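Orf c02003 protein (Sulfolobus solfataricus P2, PDB 2Q00) is of unknown function but belongs to the archaeal PaREP1/PaREP8 family and folds as a compact, all-helical single chain. Local coordinates at residues T88-E92 against G93-L97. Sequence-based numbering, arbitrary orientation.
Sequences TLHVE and GFHEL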
loop_
_atom_site.group_PDB
_atom_site.type_symbol
_atom_site.label_atom_id
_atom_site.label_comp_id
_atom_site.label_asym_id
_atom_site.label_seq_id
_atom_site.Cartn_x
_atom_site.Cartn_y
_atom_site.Cartn_z
ATOM N N THR A 88 -6.818 3.226 5.834
ATOM C CA THR A 88 -8.222 3.662 5.784
ATOM C C THR A 88 -8.994 2.837 4.775
ATOM O O THR A 88 -10.134 2.422 5.019
ATOM C CB THR A 88 -8.372 5.122 5.352
ATOM O OG1 THR A 88 -7.634 5.972 6.236
ATOM C CG2 THR A 88 -9.844 5.510 5.359
ATOM N N LEU A 89 -8.376 2.628 3.620
ATOM C CA LEU A 89 -8.998 1.830 2.584
ATOM C C LEU A 89 -9.247 0.440 3.157
ATOM O O LEU A 89 -10.315 -0.140 2.959
ATOM C CB LEU A 89 -8.074 1.739 1.352
ATOM C CG LEU A 89 -8.120 2.938 0.404
ATOM C CD1 LEU A 89 -7.030 2.873 -0.633
ATOM C CD2 LEU A 89 -9.486 2.950 -0.254
ATOM N N HIS A 90 -8.258 -0.078 3.878
ATOM C CA HIS A 90 -8.349 -1.405 4.465
ATOM C C HIS A 90 -9.495 -1.549 5.464
ATOM O O HIS A 90 -10.378 -2.396 5.294
ATOM C CB HIS A 90 -7.029 -1.758 5.158
ATOM C CG HIS A 90 -6.962 -3.172 5.645
ATOM N ND1 HIS A 90 -6.191 -3.553 6.724
ATOM C CD2 HIS A 90 -7.554 -4.302 5.186
ATOM C CE1 HIS A 90 -6.313 -4.856 6.912
ATOM N NE2 HIS A 90 -7.134 -5.333 5.992
ATOM N N VAL A 91 -9.477 -0.727 6.511
ATOM C CA VAL A 91 -10.509 -0.783 7.545
ATOM C C VAL A 91 -11.891 -0.315 7.084
ATOM O O VAL A 91 -12.778 -1.127 6.826
ATOM C CB VAL A 91 -10.099 0.046 8.775
ATOM C CG1 VAL A 91 -11.203 0.010 9.813
ATOM C CG2 VAL A 91 -8.809 -0.501 9.356
ATOM N N GLU A 92 -12.066 0.995 6.982
ATOM C CA GLU A 92 -13.335 1.584 6.562
ATOM C C GLU A 92 -13.839 1.115 5.201
ATOM O O GLU A 92 -15.042 1.129 4.941
ATOM C CB GLU A 92 -13.211 3.105 6.555
ATOM C CG GLU A 92 -13.141 3.698 7.944
ATOM C CD GLU A 92 -12.826 5.172 7.926
ATOM O OE1 GLU A 92 -13.478 5.905 7.152
ATOM O OE2 GLU A 92 -11.928 5.594 8.689
ATOM N N GLY A 93 -12.920 0.697 4.340
ATOM C CA GLY A 93 -13.315 0.258 3.016
ATOM C C GLY A 93 -13.741 -1.192 2.904
ATOM O O GLY A 93 -14.928 -1.497 2.775
ATOM N N PHE A 94 -12.766 -2.089 2.947
ATOM C CA PHE A 94 -13.025 -3.514 2.831
ATOM C C PHE A 94 -13.835 -4.077 4.003
ATOM O O PHE A 94 -14.823 -4.799 3.807
ATOM C CB PHE A 94 -11.691 -4.263 2.708
ATOM C CG PHE A 94 -11.841 -5.745 2.498
ATOM C CD1 PHE A 94 -12.516 -6.237 1.382
ATOM C CD2 PHE A 94 -11.295 -6.650 3.415
ATOM C CE1 PHE A 94 -12.650 -7.614 1.175
ATOM C CE2 PHE A 94 -11.418 -8.029 3.223
ATOM C CZ PHE A 94 -12.098 -8.517 2.100
ATOM N N HIS A 95 -13.429 -3.739 5.221
ATOM C CA HIS A 95 -14.110 -4.248 6.406
ATOM C C HIS A 95 -15.446 -3.587 6.739
ATOM O O HIS A 95 -16.476 -4.267 6.806
ATOM C CB HIS A 95 -13.162 -4.183 7.612
ATOM C CG HIS A 95 -11.979 -5.098 7.496
ATOM N ND1 HIS A 95 -12.099 -6.472 7.469
ATOM C CD2 HIS A 95 -10.654 -4.833 7.373
ATOM C CE1 HIS A 95 -10.900 -7.014 7.331
ATOM N NE2 HIS A 95 -10.007 -6.041 7.270
ATOM N N GLU A 96 -15.436 -2.269 6.928
ATOM C CA GLU A 96 -16.651 -1.537 7.290
ATOM C C GLU A 96 -17.642 -1.231 6.158
ATOM O O GLU A 96 -18.797 -0.895 6.424
ATOM C CB GLU A 96 -16.264 -0.243 8.012
ATOM C CG GLU A 96 -15.760 -0.447 9.446
ATOM C CD GLU A 96 -15.142 0.818 10.042
ATOM O OE1 GLU A 96 -15.694 1.918 9.807
ATOM O OE2 GLU A 96 -14.113 0.712 10.749
ATOM N N LEU A 97 -17.203 -1.338 4.906
ATOM C CA LEU A 97 -18.083 -1.085 3.761
ATOM C C LEU A 97 -18.754 0.286 3.867
ATOM O O LEU A 97 -19.956 0.412 3.643
ATOM C CB LEU A 97 -19.173 -2.165 3.695
ATOM C CG LEU A 97 -18.788 -3.602 4.082
ATOM C CD1 LEU A 97 -20.041 -4.471 4.144
ATOM C CD2 LEU A 97 -17.787 -4.175 3.084
#
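The amide of E96 reaches the carbonyl of V91 five residues back, N to O 2.9 Å and nearly straight at the hydrogen (167°). F94 N makes the same five-residue step to L89 O at 3.1 Å, less straight at the hydrogen, though it comes nearly in line with the L89 carbonyl bond. Such i to i+5 bonds mark a pi-helical turn, here widening the last part of helix 79-95 at the protein surface. H95 N divides itself between two weak bonds, to H90 O (3.3 Å) and V91 O, and G93 N bonds weakly to T88 O. G93 suits its place because a beta carbon on it would lie only 2.2 Å from L89 O, a clash. L97, with its positive phi, is the first to leave helical backbone angles, and S98 bonds to E92 O just beyond.

Outside this backbone frame the imidazoles of H90 and H95 meet obliquely, their planes at 58° and NE2 of H90 3.2 Å from NE2 of H95. With CG anti to the backbone N (chi1 -173°), H90 carries its ring out beside that of H95, which places CD2 over one face of it. CD2 of F94 lies over one face of the H95 ring, near its rim, while the F94 side chain also touches V24 and E28 of helix 23-45. The flat H90 ring suits this junction, since it also stacks with Y31; an alanine here would probably leave Y31 without its stacking partner and open a gap beside H95 NE2.

On another side, the extended chain of E96 lets its methylenes and carboxylate run past the V91 methyl on the surface, CG1 of V91 lying 3.1 Å from E96 OE2, a tight approach. E96 also crosses E92, the two carboxylates nearly parallel; their like charges probably repel mildly, OE1 of E92 standing 5.3 Å from OE1 of E96, while E92 CG packs 3.6 Å from E96 OE1.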